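Aspartate-semialdehyde dehydrogenase (Cryptococcus neoformans var. neoformans JEC21, PDB 5CEF) catalyses the NADPH-dependent reductive dephosphorylation of 4-phospho-L-aspartate to its semialdehyde, the step that leads on to methionine and threonine. Local coordinates at residues A[255-260]-A[342-347]; A[307-312]-A[322-327]; A[153-158]-A[347-352]; A[296-301]-A[317-322]; A[207-212]-A[248-253]. All blocks are in the same frame, centred on the assembly; numbering follows the deposited sequence.

In the fold
Contacts 1, 2, 4 and 5 all reach the mixed sheet of the dimerisation domain, while contact 3 joins the end of strand 151-155 to the start of helix 349-362. Contacts 1 and 3, with centres about 12 Å apart and Leu347 in common, carry the predicted catalytic residues: Cys158 CB in contact 3 lies 3.9 Å from His257 CD2 in contact 1. Contacts 2 and 4, also about 12 Å apart between centres, share Cys322 and interlock along the chain; Arg346 of contact 1 hydrogen-bonds to Leu317 and Ala321 of contact 4. Contact 5 lies at the other sheet edge, about 26 Å from contact 4 between centres, and, like contact 2, touches a neighbouring subunit.

Contact 1 of 5, residues A[255-260]-A[342-347]; sequences DGHTGC and IDNVRL. With EDO (1,2-ethanediol), chain E.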
# COMPACT_ATOMS: atom_id res chain seq x y z
N ASP A 255 -10.45 0.42 -5.33
CA ASP A 255 -11.64 0.87 -6.05
C ASP A 255 -11.63 2.36 -6.24
O ASP A 255 -11.20 3.08 -5.35
CB ASP A 255 -12.87 0.56 -5.26
CG ASP A 255 -13.12 -0.92 -5.12
OD1 ASP A 255 -12.97 -1.67 -6.12
OD2 ASP A 255 -13.58 -1.35 -4.04
N GLY A 256 -12.13 2.83 -7.38
CA GLY A 256 -12.25 4.27 -7.62
C GLY A 256 -11.27 4.79 -8.66
O GLY A 256 -10.08 4.81 -8.42
N HIS A 257 -11.79 5.22 -9.82
CA HIS A 257 -10.94 5.82 -10.85
C HIS A 257 -11.03 7.31 -10.74
O HIS A 257 -12.10 7.87 -10.88
CB HIS A 257 -11.36 5.38 -12.28
CG HIS A 257 -11.25 3.91 -12.52
ND1 HIS A 257 -10.38 3.12 -11.82
CD2 HIS A 257 -11.90 3.08 -13.37
CE1 HIS A 257 -10.48 1.87 -12.23
NE2 HIS A 257 -11.40 1.82 -13.17
N THR A 258 -9.89 7.95 -10.59
CA THR A 258 -9.82 9.39 -10.45
C THR A 258 -9.33 10.01 -11.74
O THR A 258 -8.48 9.45 -12.41
CB THR A 258 -8.86 9.73 -9.32
OG1 THR A 258 -9.32 9.10 -8.11
CG2 THR A 258 -8.76 11.20 -9.14
N GLY A 259 -9.90 11.15 -12.13
CA GLY A 259 -9.50 11.85 -13.36
C GLY A 259 -9.22 13.32 -13.11
O GLY A 259 -9.97 13.96 -12.38
N CYS A 260 -8.15 13.82 -13.70
CA CYS A 260 -7.76 15.21 -13.58
C CYS A 260 -7.94 15.87 -14.96
O CYS A 260 -7.19 15.59 -15.87
CB CYS A 260 -6.29 15.30 -13.14
SG CYS A 260 -5.91 14.65 -11.48
N ILE A 342 -15.10 8.07 -10.45
CA ILE A 342 -16.16 7.09 -10.69
C ILE A 342 -15.95 5.88 -9.82
O ILE A 342 -14.86 5.32 -9.75
CB ILE A 342 -16.27 6.64 -12.16
CG1 ILE A 342 -17.43 5.67 -12.32
CG2 ILE A 342 -15.00 5.99 -12.65
CD1 ILE A 342 -17.71 5.31 -13.76
N ASP A 343 -17.02 5.53 -9.15
CA ASP A 343 -17.13 4.31 -8.38
C ASP A 343 -17.31 3.19 -9.38
O ASP A 343 -18.42 2.83 -9.73
CB ASP A 343 -18.34 4.43 -7.45
CG ASP A 343 -18.44 3.31 -6.44
OD1 ASP A 343 -17.86 2.22 -6.63
OD2 ASP A 343 -19.08 3.56 -5.41
N ASN A 344 -16.21 2.58 -9.80
CA ASN A 344 -16.28 1.52 -10.78
C ASN A 344 -16.83 0.19 -10.30
O ASN A 344 -17.09 -0.72 -11.11
CB ASN A 344 -14.92 1.32 -11.40
CG ASN A 344 -13.88 0.87 -10.38
OD1 ASN A 344 -13.79 1.38 -9.27
ND2 ASN A 344 -13.07 -0.08 -10.78
N VAL A 345 -17.03 0.07 -8.99
CA VAL A 345 -17.70 -1.10 -8.45
C VAL A 345 -19.20 -0.93 -8.65
O VAL A 345 -19.86 -1.80 -9.22
CB VAL A 345 -17.36 -1.34 -6.94
CG1 VAL A 345 -18.27 -2.40 -6.32
CG2 VAL A 345 -15.89 -1.76 -6.79
N ARG A 346 -19.74 0.18 -8.15
CA ARG A 346 -21.15 0.43 -8.35
C ARG A 346 -21.48 0.60 -9.86
O ARG A 346 -22.46 0.00 -10.35
CB ARG A 346 -21.64 1.60 -7.50
CG ARG A 346 -22.37 1.20 -6.19
CD ARG A 346 -23.78 1.80 -6.17
NE ARG A 346 -24.07 2.53 -4.94
CZ ARG A 346 -23.81 3.81 -4.71
NH1 ARG A 346 -23.21 4.58 -5.61
NH2 ARG A 346 -24.18 4.33 -3.55
N LEU A 347 -20.70 1.40 -10.59
CA LEU A 347 -21.01 1.66 -12.00
C LEU A 347 -20.00 0.98 -12.90
O LEU A 347 -19.28 1.62 -13.66
CB LEU A 347 -21.12 3.16 -12.27
CG LEU A 347 -21.61 3.57 -13.65
CD1 LEU A 347 -22.84 2.79 -14.07
CD2 LEU A 347 -21.86 5.07 -13.69
C1 EDO E . -12.20 8.22 -14.80
O1 EDO E . -10.87 7.73 -15.03
C2 EDO E . -12.12 9.29 -13.71
O2 EDO E . -13.35 9.68 -13.08
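The imidazole of His257 carries the side chain of Asn344 over one face: CG of Asn344 stands 3.8 Å above the ring plane, displaced toward the rim. Asn344 CB adds a CH-pi contact over that face, 4.3 Å from the ring centroid. Ring and amide planes are inclined by 36°, and although ND2 passes near NE2 of His257 the angle is too poor for a hydrogen bond. What orients the amide is its oxygen. With CG lodged between the backbone N and the carbonyl carbon (chi1 63°), OD1 points to the main chain of Gly256, accepting from Gly256 N at 2.9 Å. The imidazole is steadied from elsewhere, ND1 being hydrogen-bonded to the backbone N of Ala187. Next along, His257 and Ile342 form an antiparallel hydrogen-bonded pair, with His257 N to Ile342 O at 3.1 Å and Ile342 N to His257 O at 3.0 Å. An ethanediol, probably from the crystallisation liquor, adds a weak bond to His257 O. Asp255 lays its carboxylate beside the Val345 methyl CG2, while its OD1 bonds Ser189 OG. Beyond the strand end, Asp343 OD1 accepts from Arg346 N in an Asx motif. His257 is the predicted proton acceptor of this semialdehyde dehydrogenase and Asn344 probably binds NADP(+), as in related enzymes; both lie beside Cys158, the predicted catalytic cysteine.

Contact 2 of 5, residues A[307-312]-A[322-327]; sequences DRPQPR and CVSVGR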
# COMPACT_ATOMS: atom_id res chain seq x y z
N ASP A 307 -10.18 19.23 -0.88
CA ASP A 307 -9.39 18.01 -1.07
C ASP A 307 -10.21 16.78 -1.47
O ASP A 307 -9.87 15.66 -1.13
CB ASP A 307 -8.54 17.70 0.21
CG ASP A 307 -9.38 17.33 1.45
OD1 ASP A 307 -10.60 17.61 1.50
OD2 ASP A 307 -8.79 16.74 2.38
N ARG A 308 -11.32 16.99 -2.15
CA ARG A 308 -12.25 15.90 -2.50
C ARG A 308 -12.65 16.06 -3.97
O ARG A 308 -12.64 17.18 -4.48
CB ARG A 308 -13.48 15.95 -1.60
CG ARG A 308 -13.19 15.83 -0.11
CD ARG A 308 -12.69 14.45 0.25
NE ARG A 308 -13.79 13.50 0.41
CZ ARG A 308 -14.48 13.34 1.54
NH1 ARG A 308 -14.19 14.06 2.61
NH2 ARG A 308 -15.49 12.46 1.60
N PRO A 309 -13.02 14.96 -4.64
CA PRO A 309 -13.23 13.62 -4.13
C PRO A 309 -11.97 12.85 -3.90
O PRO A 309 -10.96 13.18 -4.49
CB PRO A 309 -14.03 12.96 -5.24
CG PRO A 309 -13.57 13.65 -6.45
CD PRO A 309 -13.48 15.08 -6.02
N GLN A 310 -12.07 11.82 -3.06
CA GLN A 310 -11.02 10.85 -2.85
C GLN A 310 -11.63 9.48 -2.99
O GLN A 310 -12.67 9.21 -2.41
CB GLN A 310 -10.46 10.96 -1.44
CG GLN A 310 -9.67 12.21 -1.21
CD GLN A 310 -9.23 12.37 0.23
OE1 GLN A 310 -9.04 11.39 0.94
NE2 GLN A 310 -9.08 13.58 0.65
N PRO A 311 -11.00 8.58 -3.76
CA PRO A 311 -11.63 7.27 -4.09
C PRO A 311 -11.99 6.42 -2.88
O PRO A 311 -13.02 5.78 -2.87
CB PRO A 311 -10.59 6.57 -4.94
CG PRO A 311 -9.32 7.31 -4.69
CD PRO A 311 -9.72 8.73 -4.46
N ARG A 312 -11.18 6.46 -1.84
CA ARG A 312 -11.45 5.66 -0.64
C ARG A 312 -12.53 6.26 0.22
O ARG A 312 -13.25 5.55 0.87
CB ARG A 312 -10.20 5.46 0.23
CG ARG A 312 -10.43 4.40 1.28
CD ARG A 312 -9.20 3.98 2.08
NE ARG A 312 -8.66 5.00 2.97
CZ ARG A 312 -9.25 5.42 4.07
NH1 ARG A 312 -10.44 4.91 4.44
NH2 ARG A 312 -8.67 6.35 4.82
N CYS A 322 -22.87 7.76 -8.57
CA CYS A 322 -21.78 6.95 -9.09
C CYS A 322 -20.60 7.77 -9.62
O CYS A 322 -19.49 7.25 -9.63
CB CYS A 322 -22.32 5.98 -10.13
SG CYS A 322 -23.00 4.51 -9.33
N VAL A 323 -20.84 9.03 -10.02
CA VAL A 323 -19.81 9.92 -10.47
C VAL A 323 -19.79 11.19 -9.62
O VAL A 323 -20.83 11.73 -9.30
CB VAL A 323 -20.03 10.30 -11.92
CG1 VAL A 323 -18.94 11.26 -12.42
CG2 VAL A 323 -20.05 9.03 -12.76
N SER A 324 -18.61 11.65 -9.21
CA SER A 324 -18.53 12.89 -8.48
C SER A 324 -17.38 13.72 -8.98
O SER A 324 -16.53 13.23 -9.70
CB SER A 324 -18.47 12.67 -6.97
OG SER A 324 -17.51 11.71 -6.57
N VAL A 325 -17.40 15.00 -8.65
CA VAL A 325 -16.39 15.97 -9.08
C VAL A 325 -16.11 16.97 -7.97
O VAL A 325 -16.95 17.16 -7.07
CB VAL A 325 -16.86 16.76 -10.31
CG1 VAL A 325 -17.23 15.83 -11.47
CG2 VAL A 325 -18.07 17.57 -9.95
N GLY A 326 -14.96 17.62 -8.07
CA GLY A 326 -14.46 18.49 -7.02
C GLY A 326 -13.31 19.32 -7.55
O GLY A 326 -12.96 19.18 -8.73
N ARG A 327 -12.77 20.21 -6.72
CA ARG A 327 -11.72 21.11 -7.10
C ARG A 327 -12.00 21.84 -8.40
O ARG A 327 -11.13 21.98 -9.25
CB ARG A 327 -10.39 20.36 -7.17
CG ARG A 327 -10.09 19.61 -5.89
CD ARG A 327 -8.59 19.43 -5.65
NE ARG A 327 -7.87 20.70 -5.77
CZ ARG A 327 -6.74 20.91 -6.47
NH1 ARG A 327 -6.11 19.93 -7.10
NH2 ARG A 327 -6.23 22.11 -6.48
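Pro309 rests on Ser324 OG and on the peptide between Val325 and Gly326, so that a loop on one face of the mixed sheet of the dimerisation domain lies across strand 323-330. The peptide bond before this proline is cis, which turns the chain sharply between Arg308 and Pro309. Starting at CB, the ring first meets Ser324 OG at 3.9 Å. Past CG, the ring closes through CD, which reaches the main chain of the strand: it is 3.6 Å from Gly326 N and 3.8 Å from Val325 C. CB thus meets a side-chain oxygen and CD the backbone, and no classical hydrogen bond joins the two segments. Ser324 OG makes a weak hydrogen bond with His303 NE2. Leu341 of the adjoining strand 336-342 also touches Pro309.

The loop is tied within itself by Gln310, whose NE2 donates to Asp307 O at 2.8 Å; the acceptor lies nearly in the amide plane of Gln310, and the N-H points at it almost straight (170°). The charged ends go elsewhere: Arg308 makes a salt bridge to Asp314, and Arg327 one to Glu213 of a neighbouring subunit, so this corner of the sheet belongs to the subunit interface. Alongside, CG of Arg327 passes 3.8 Å from Arg308 O. Gly326 has no side chain to hold the loop off the strand, and Gly326 CA lies 3.4 Å from Arg308 O in a CA-H...O contact.

Contact 3 of 5, residues A[153-158]-A[347-352]; sequences VTNANC and LGAATS
Asn155 and Cys158 touch the start of helix 349-362 at two separate points, one at the end of strand 151-155 and the other just past the turn that follows it. With CG anti to the backbone N (chi1 -177°), Asn155 extends straight from the strand and puts its amide against the first turn of the helix. ND2 comes within 3.1 Å of Ala349 O, but the angle is too poor for a hydrogen bond; the nitrogen donates instead to Asn113 OD1. Ser352 lies on the same side of the amide plane as Ala349 O, though the modelled approach of its CB to Asn155 OD1 is too short to be trusted.

Cys158 presents only its sulphur. SG lies 3.9 Å from Gly348 CA and 4.0 Å from Leu347 O, with Ala349 N slightly farther away at 4.2 Å, so the thiol faces the backbone where the chain enters the helix. Gly348 occupies the N-cap position, and without a side chain there the main chain itself is the surface that SG meets. Its carbonyl takes the regular helical bond from Ser352 N at 3.0 Å.

Cys158 is predicted to form the acyl-thioester intermediate, and it stands beside His257 and Asn344. It also opens helix 158-174, for which Asn157 is the N-cap. Two helices thus begin next to one another: helix 158-174 from the end of strand 151-155 in the parallel Rossmann sheet, and helix 349-362, whose Ala350 packs on Arg23, Phe24 and Leu27 of helix 19-29.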
# COMPACT_ATOMS: atom_id res chain seq x y z
N VAL A 153 -25.20 -3.61 -29.28
CA VAL A 153 -24.85 -2.34 -28.63
C VAL A 153 -23.68 -2.61 -27.75
O VAL A 153 -23.63 -3.65 -27.08
CB VAL A 153 -25.99 -1.82 -27.75
CG1 VAL A 153 -25.49 -0.69 -26.89
CG2 VAL A 153 -27.14 -1.35 -28.60
N THR A 154 -22.71 -1.71 -27.76
CA THR A 154 -21.57 -1.86 -26.90
C THR A 154 -21.62 -0.84 -25.79
O THR A 154 -22.01 0.28 -25.98
CB THR A 154 -20.24 -1.68 -27.63
OG1 THR A 154 -20.24 -0.42 -28.29
CG2 THR A 154 -20.04 -2.78 -28.63
N ASN A 155 -21.26 -1.31 -24.61
CA ASN A 155 -21.17 -0.54 -23.40
C ASN A 155 -19.76 0.02 -23.33
O ASN A 155 -18.83 -0.66 -23.74
CB ASN A 155 -21.39 -1.54 -22.28
CG ASN A 155 -21.39 -0.90 -20.93
OD1 ASN A 155 -21.95 0.17 -20.75
ND2 ASN A 155 -20.67 -1.51 -20.00
N ALA A 156 -19.57 1.27 -22.90
CA ALA A 156 -18.21 1.78 -22.74
C ALA A 156 -17.60 1.36 -21.37
O ALA A 156 -18.33 1.02 -20.43
CB ALA A 156 -18.18 3.28 -22.85
N ASN A 157 -16.29 1.39 -21.27
CA ASN A 157 -15.63 1.01 -20.01
C ASN A 157 -15.74 2.07 -18.89
O ASN A 157 -16.29 3.17 -19.12
CB ASN A 157 -14.16 0.67 -20.27
CG ASN A 157 -13.29 1.90 -20.62
OD1 ASN A 157 -13.70 3.07 -20.48
ND2 ASN A 157 -12.09 1.62 -21.12
N CYS A 158 -15.18 1.77 -17.72
CA CYS A 158 -15.37 2.62 -16.55
C CYS A 158 -14.60 3.94 -16.62
O CYS A 158 -15.13 5.00 -16.25
CB CYS A 158 -15.06 1.86 -15.22
SG CYS A 158 -15.80 0.23 -15.10
N LEU A 347 -20.70 1.40 -10.59
CA LEU A 347 -21.01 1.66 -12.00
C LEU A 347 -20.00 0.98 -12.90
O LEU A 347 -19.28 1.62 -13.66
CB LEU A 347 -21.12 3.16 -12.27
CG LEU A 347 -21.61 3.57 -13.65
CD1 LEU A 347 -22.84 2.79 -14.07
CD2 LEU A 347 -21.86 5.07 -13.69
N GLY A 348 -19.94 -0.34 -12.75
CA GLY A 348 -19.06 -1.17 -13.53
C GLY A 348 -19.67 -1.61 -14.86
O GLY A 348 -20.75 -1.15 -15.24
N ALA A 349 -18.98 -2.50 -15.57
CA ALA A 349 -19.43 -2.99 -16.88
C ALA A 349 -20.83 -3.63 -16.84
O ALA A 349 -21.66 -3.40 -17.72
CB ALA A 349 -18.42 -3.99 -17.46
N ALA A 350 -21.06 -4.48 -15.86
CA ALA A 350 -22.29 -5.20 -15.81
C ALA A 350 -23.42 -4.17 -15.55
O ALA A 350 -24.43 -4.17 -16.28
CB ALA A 350 -22.25 -6.27 -14.73
N THR A 351 -23.24 -3.27 -14.56
CA THR A 351 -24.28 -2.29 -14.25
C THR A 351 -24.59 -1.42 -15.48
O THR A 351 -25.75 -1.15 -15.78
CB THR A 351 -23.95 -1.43 -13.03
OG1 THR A 351 -23.98 -2.23 -11.86
CG2 THR A 351 -24.95 -0.33 -12.85
N SER A 352 -23.56 -1.01 -16.21
CA SER A 352 -23.79 -0.13 -17.33
C SER A 352 -24.56 -0.84 -18.39
O SER A 352 -25.48 -0.28 -18.97
CB SER A 352 -22.49 0.38 -17.93
OG SER A 352 -21.88 1.29 -17.04

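Contact 4 of 5, residues A[296-301]-A[317-322]; sequences PAQAIV and LHNGAC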
# COMPACT_ATOMS: atom_id res chain seq x y z
N PRO A 296 -29.49 5.76 -11.18
CA PRO A 296 -29.39 6.37 -9.88
C PRO A 296 -30.33 7.58 -9.76
O PRO A 296 -30.69 8.22 -10.76
CB PRO A 296 -27.95 6.81 -9.85
CG PRO A 296 -27.69 7.25 -11.24
CD PRO A 296 -28.53 6.34 -12.12
N ALA A 297 -30.69 7.92 -8.52
CA ALA A 297 -31.47 9.11 -8.23
C ALA A 297 -30.62 10.38 -8.48
O ALA A 297 -31.15 11.38 -8.93
CB ALA A 297 -31.93 9.08 -6.80
N GLN A 298 -29.31 10.33 -8.20
CA GLN A 298 -28.43 11.49 -8.37
C GLN A 298 -27.31 11.14 -9.35
O GLN A 298 -26.55 10.21 -9.13
CB GLN A 298 -27.83 11.86 -7.04
CG GLN A 298 -27.22 13.23 -6.93
CD GLN A 298 -26.70 13.51 -5.51
OE1 GLN A 298 -26.69 12.62 -4.62
NE2 GLN A 298 -26.30 14.78 -5.26
N ALA A 299 -27.17 11.89 -10.44
CA ALA A 299 -26.21 11.48 -11.50
C ALA A 299 -24.77 11.94 -11.20
O ALA A 299 -23.84 11.16 -11.35
CB ALA A 299 -26.65 11.99 -12.87
N ILE A 300 -24.62 13.17 -10.73
CA ILE A 300 -23.31 13.67 -10.34
C ILE A 300 -23.34 14.37 -9.01
O ILE A 300 -24.14 15.27 -8.83
CB ILE A 300 -22.80 14.66 -11.36
CG1 ILE A 300 -22.84 14.01 -12.73
CG2 ILE A 300 -21.40 15.08 -11.00
CD1 ILE A 300 -22.41 14.92 -13.86
N VAL A 301 -22.43 14.01 -8.10
CA VAL A 301 -22.29 14.70 -6.85
C VAL A 301 -21.17 15.69 -6.95
O VAL A 301 -20.11 15.36 -7.43
CB VAL A 301 -21.98 13.71 -5.71
CG1 VAL A 301 -21.66 14.45 -4.40
CG2 VAL A 301 -23.15 12.75 -5.50
N LEU A 317 -21.76 6.54 -2.41
CA LEU A 317 -22.41 7.79 -2.13
C LEU A 317 -23.91 7.59 -1.96
O LEU A 317 -24.49 6.56 -2.34
CB LEU A 317 -22.13 8.79 -3.25
CG LEU A 317 -20.65 9.15 -3.43
CD1 LEU A 317 -20.38 9.78 -4.79
CD2 LEU A 317 -20.18 10.06 -2.31
N HIS A 318 -24.54 8.59 -1.39
CA HIS A 318 -25.98 8.59 -1.23
C HIS A 318 -26.69 8.76 -2.58
O HIS A 318 -26.11 9.30 -3.55
CB HIS A 318 -26.40 9.69 -0.24
CG HIS A 318 -26.01 9.43 1.19
ND1 HIS A 318 -25.93 8.17 1.74
CD2 HIS A 318 -25.71 10.30 2.19
CE1 HIS A 318 -25.58 8.26 3.01
NE2 HIS A 318 -25.44 9.54 3.31
N ASN A 319 -27.94 8.30 -2.62
CA ASN A 319 -28.83 8.48 -3.78
C ASN A 319 -28.39 7.67 -4.99
O ASN A 319 -28.75 8.00 -6.14
CB ASN A 319 -28.97 9.95 -4.16
CG ASN A 319 -29.54 10.78 -3.03
OD1 ASN A 319 -30.58 10.44 -2.46
ND2 ASN A 319 -28.91 11.91 -2.73
N GLY A 320 -27.62 6.61 -4.71
CA GLY A 320 -27.07 5.75 -5.72
C GLY A 320 -26.05 6.44 -6.62
O GLY A 320 -25.74 5.90 -7.70
N ALA A 321 -25.52 7.59 -6.20
CA ALA A 321 -24.63 8.38 -7.05
C ALA A 321 -23.31 7.67 -7.32
O ALA A 321 -22.72 7.07 -6.43
CB ALA A 321 -24.36 9.75 -6.46
N CYS A 322 -22.87 7.76 -8.57
CA CYS A 322 -21.78 6.95 -9.09
C CYS A 322 -20.60 7.77 -9.62
O CYS A 322 -19.49 7.25 -9.63
CB CYS A 322 -22.32 5.98 -10.13
SG CYS A 322 -23.00 4.51 -9.33
O HOH W 1 -24.38 8.44 -10.68
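Val301 and Ala321 make the close apolar part of this contact, where the chain of strand 300-302 passes beside the loop that leads back into strand 323-330. The Val301 methyl CG2 meets Ala321 CB at 3.4 Å and also Leu317 CD1 at 4.1 Å. Val301 CG2 lies anti to the carbonyl carbon, which turns it to this pair. Ala321 also approaches through its backbone, its CA making a CA-H...O contact with Gln298 O at 3.4 Å. Deeper in, a water joins the two segments: it donates to Ala299 O and accepts from Cys322 N at 2.7 Å, serving backbone groups of two buried residues that stand too far apart to bond directly.

Toward solvent the contact becomes polar. Asn319 and Gly320 both adopt positive phi, and the bend brings Asn319 O up to the nitrogens of Ala297 and Gln298. The bond from Gln298 N measures 3.2 Å, whereas that from Ala297 N is weak. Gln298 runs out fully extended to meet the Asn319 amide, whose ND2 donates to OE1 at 3.0 Å and nearly straight (165°). The acceptor lies in the Asn319 amide plane, but the donor stands well above the Gln298 carbonyl plane, not on a lone pair, with the two amides turned 63° apart. His318, poorly ordered, follows the exposed side. Arg346 donates to the carbonyl oxygens of Leu317 and Ala321. The chemistry implies a loop fixed chiefly by its main chain: carbonyls and N-H groups carry most of the polar links, with a small apolar patch of Val301, Leu317 and Ala321 beside them.

Contact 5 of 5, residues A[207-212]-A[248-253]; sequences PLISGE and CTRVPV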
# COMPACT_ATOMS: atom_id res chain seq x y z
N PRO A 207 2.52 3.67 -15.59
CA PRO A 207 1.98 4.75 -16.44
C PRO A 207 1.45 4.31 -17.80
O PRO A 207 1.37 5.14 -18.69
CB PRO A 207 3.18 5.66 -16.63
CG PRO A 207 4.31 4.67 -16.71
CD PRO A 207 3.98 3.59 -15.70
N LEU A 208 1.08 3.04 -17.96
CA LEU A 208 0.51 2.59 -19.22
C LEU A 208 -0.55 1.62 -18.90
O LEU A 208 -0.32 0.75 -18.07
CB LEU A 208 1.54 1.86 -20.09
CG LEU A 208 0.99 1.16 -21.36
CD1 LEU A 208 0.49 2.16 -22.39
CD2 LEU A 208 2.04 0.26 -21.97
N ILE A 209 -1.70 1.79 -19.53
CA ILE A 209 -2.74 0.79 -19.52
C ILE A 209 -3.13 0.59 -20.97
O ILE A 209 -3.66 1.50 -21.62
CB ILE A 209 -3.97 1.25 -18.75
CG1 ILE A 209 -3.62 1.49 -17.28
CG2 ILE A 209 -5.06 0.20 -18.92
CD1 ILE A 209 -4.71 2.21 -16.51
N SER A 210 -2.77 -0.54 -21.52
CA SER A 210 -2.67 -0.57 -22.97
C SER A 210 -4.07 -0.40 -23.56
O SER A 210 -5.06 -0.94 -23.05
CB SER A 210 -1.97 -1.84 -23.45
OG SER A 210 -2.89 -2.88 -23.34
N GLY A 211 -4.13 0.40 -24.61
CA GLY A 211 -5.39 0.71 -25.29
C GLY A 211 -6.30 1.75 -24.65
O GLY A 211 -7.26 2.18 -25.26
N GLU A 212 -5.98 2.19 -23.44
CA GLU A 212 -6.92 2.95 -22.65
C GLU A 212 -7.01 4.42 -23.11
O GLU A 212 -8.09 4.97 -23.23
CB GLU A 212 -6.54 2.86 -21.18
CG GLU A 212 -7.64 3.26 -20.22
CD GLU A 212 -8.54 2.09 -19.80
OE1 GLU A 212 -8.54 1.06 -20.49
OE2 GLU A 212 -9.29 2.22 -18.81
N CYS A 248 -3.15 7.68 -19.15
CA CYS A 248 -3.87 6.80 -18.24
C CYS A 248 -2.89 6.03 -17.42
O CYS A 248 -1.97 5.41 -17.95
CB CYS A 248 -4.74 5.83 -19.01
SG CYS A 248 -6.12 6.64 -19.85
N THR A 249 -3.02 6.13 -16.09
CA THR A 249 -2.08 5.47 -15.21
C THR A 249 -2.82 4.55 -14.29
O THR A 249 -4.01 4.71 -14.06
CB THR A 249 -1.30 6.45 -14.36
OG1 THR A 249 -2.17 6.98 -13.37
CG2 THR A 249 -0.77 7.55 -15.19
N ARG A 250 -2.09 3.58 -13.74
CA ARG A 250 -2.61 2.70 -12.71
C ARG A 250 -1.95 3.06 -11.38
O ARG A 250 -0.76 3.30 -11.34
CB ARG A 250 -2.31 1.28 -13.05
CG ARG A 250 -2.89 0.28 -12.07
CD ARG A 250 -4.32 -0.04 -12.46
NE ARG A 250 -4.38 -0.77 -13.73
CZ ARG A 250 -5.52 -0.98 -14.40
NH1 ARG A 250 -6.68 -0.47 -13.97
NH2 ARG A 250 -5.51 -1.68 -15.52
N VAL A 251 -2.74 3.08 -10.30
CA VAL A 251 -2.24 3.42 -8.97
C VAL A 251 -2.65 2.32 -8.00
O VAL A 251 -3.52 1.53 -8.30
CB VAL A 251 -2.80 4.76 -8.48
CG1 VAL A 251 -2.23 5.91 -9.29
CG2 VAL A 251 -4.33 4.79 -8.56
N PRO A 252 -1.97 2.21 -6.86
CA PRO A 252 -2.28 1.18 -5.89
C PRO A 252 -3.47 1.50 -5.01
O PRO A 252 -3.33 1.74 -3.78
CB PRO A 252 -1.01 1.08 -5.08
CG PRO A 252 -0.25 2.34 -5.30
CD PRO A 252 -0.90 3.11 -6.38
N VAL A 253 -4.64 1.41 -5.63
CA VAL A 253 -5.91 1.66 -4.99
C VAL A 253 -6.87 0.58 -5.46
O VAL A 253 -6.88 0.20 -6.64
CB VAL A 253 -6.41 3.03 -5.43
CG1 VAL A 253 -7.80 3.29 -4.88
CG2 VAL A 253 -5.43 4.11 -5.01
O HOH W 2 -1.85 4.44 -20.61
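Arg250 curls back on itself to meet Ile209: CG leaves anti to the backbone N (chi1 -177°), then bends at chi2 and chi3 fold the chain until one face of the guanidinium lies beneath the isoleucine. Ile209 answers with CG1 anti to its carbonyl carbon (chi1 -63°), a setting that carries CD1 over the centre of the group, 3.9 Å above its plane. The two side chains meet at about a right angle, and CD1 also touches Thr249 O at 3.6 Å. The other branch, CG2, stands 3.9 Å from Arg250 NH2. Arg250 NH1 donates to Ala187 O, which ties the same group to the segment leading from strand 177-186.

Strand 243-250 is an outermost strand, within this chain, of the mixed sheet in the dimerisation domain, and residues 207-212 run past its end before turning into helix 212-224, with Gly211 at the N-cap position. The passing chain makes no direct hydrogen bond to residues 248-253. A water bridges instead, accepting from Ile209 N at 2.9 Å and donating to Cys248 O at 2.8 Å. Pro207 O and Cys248 O, both acceptors, come close without bonding each other; Pro207 O is instead weakly bonded by Arg327 of a neighbouring subunit.

Glu212 lays its aliphatic part on Cys248, CG lying 3.7 Å from SG, while its OE2 is held by Ser159 and Gln186. Pro207 packs on Pro309 of a neighbouring subunit, and its own CA rests against the Thr249 methyl CG2 at 4.1 Å.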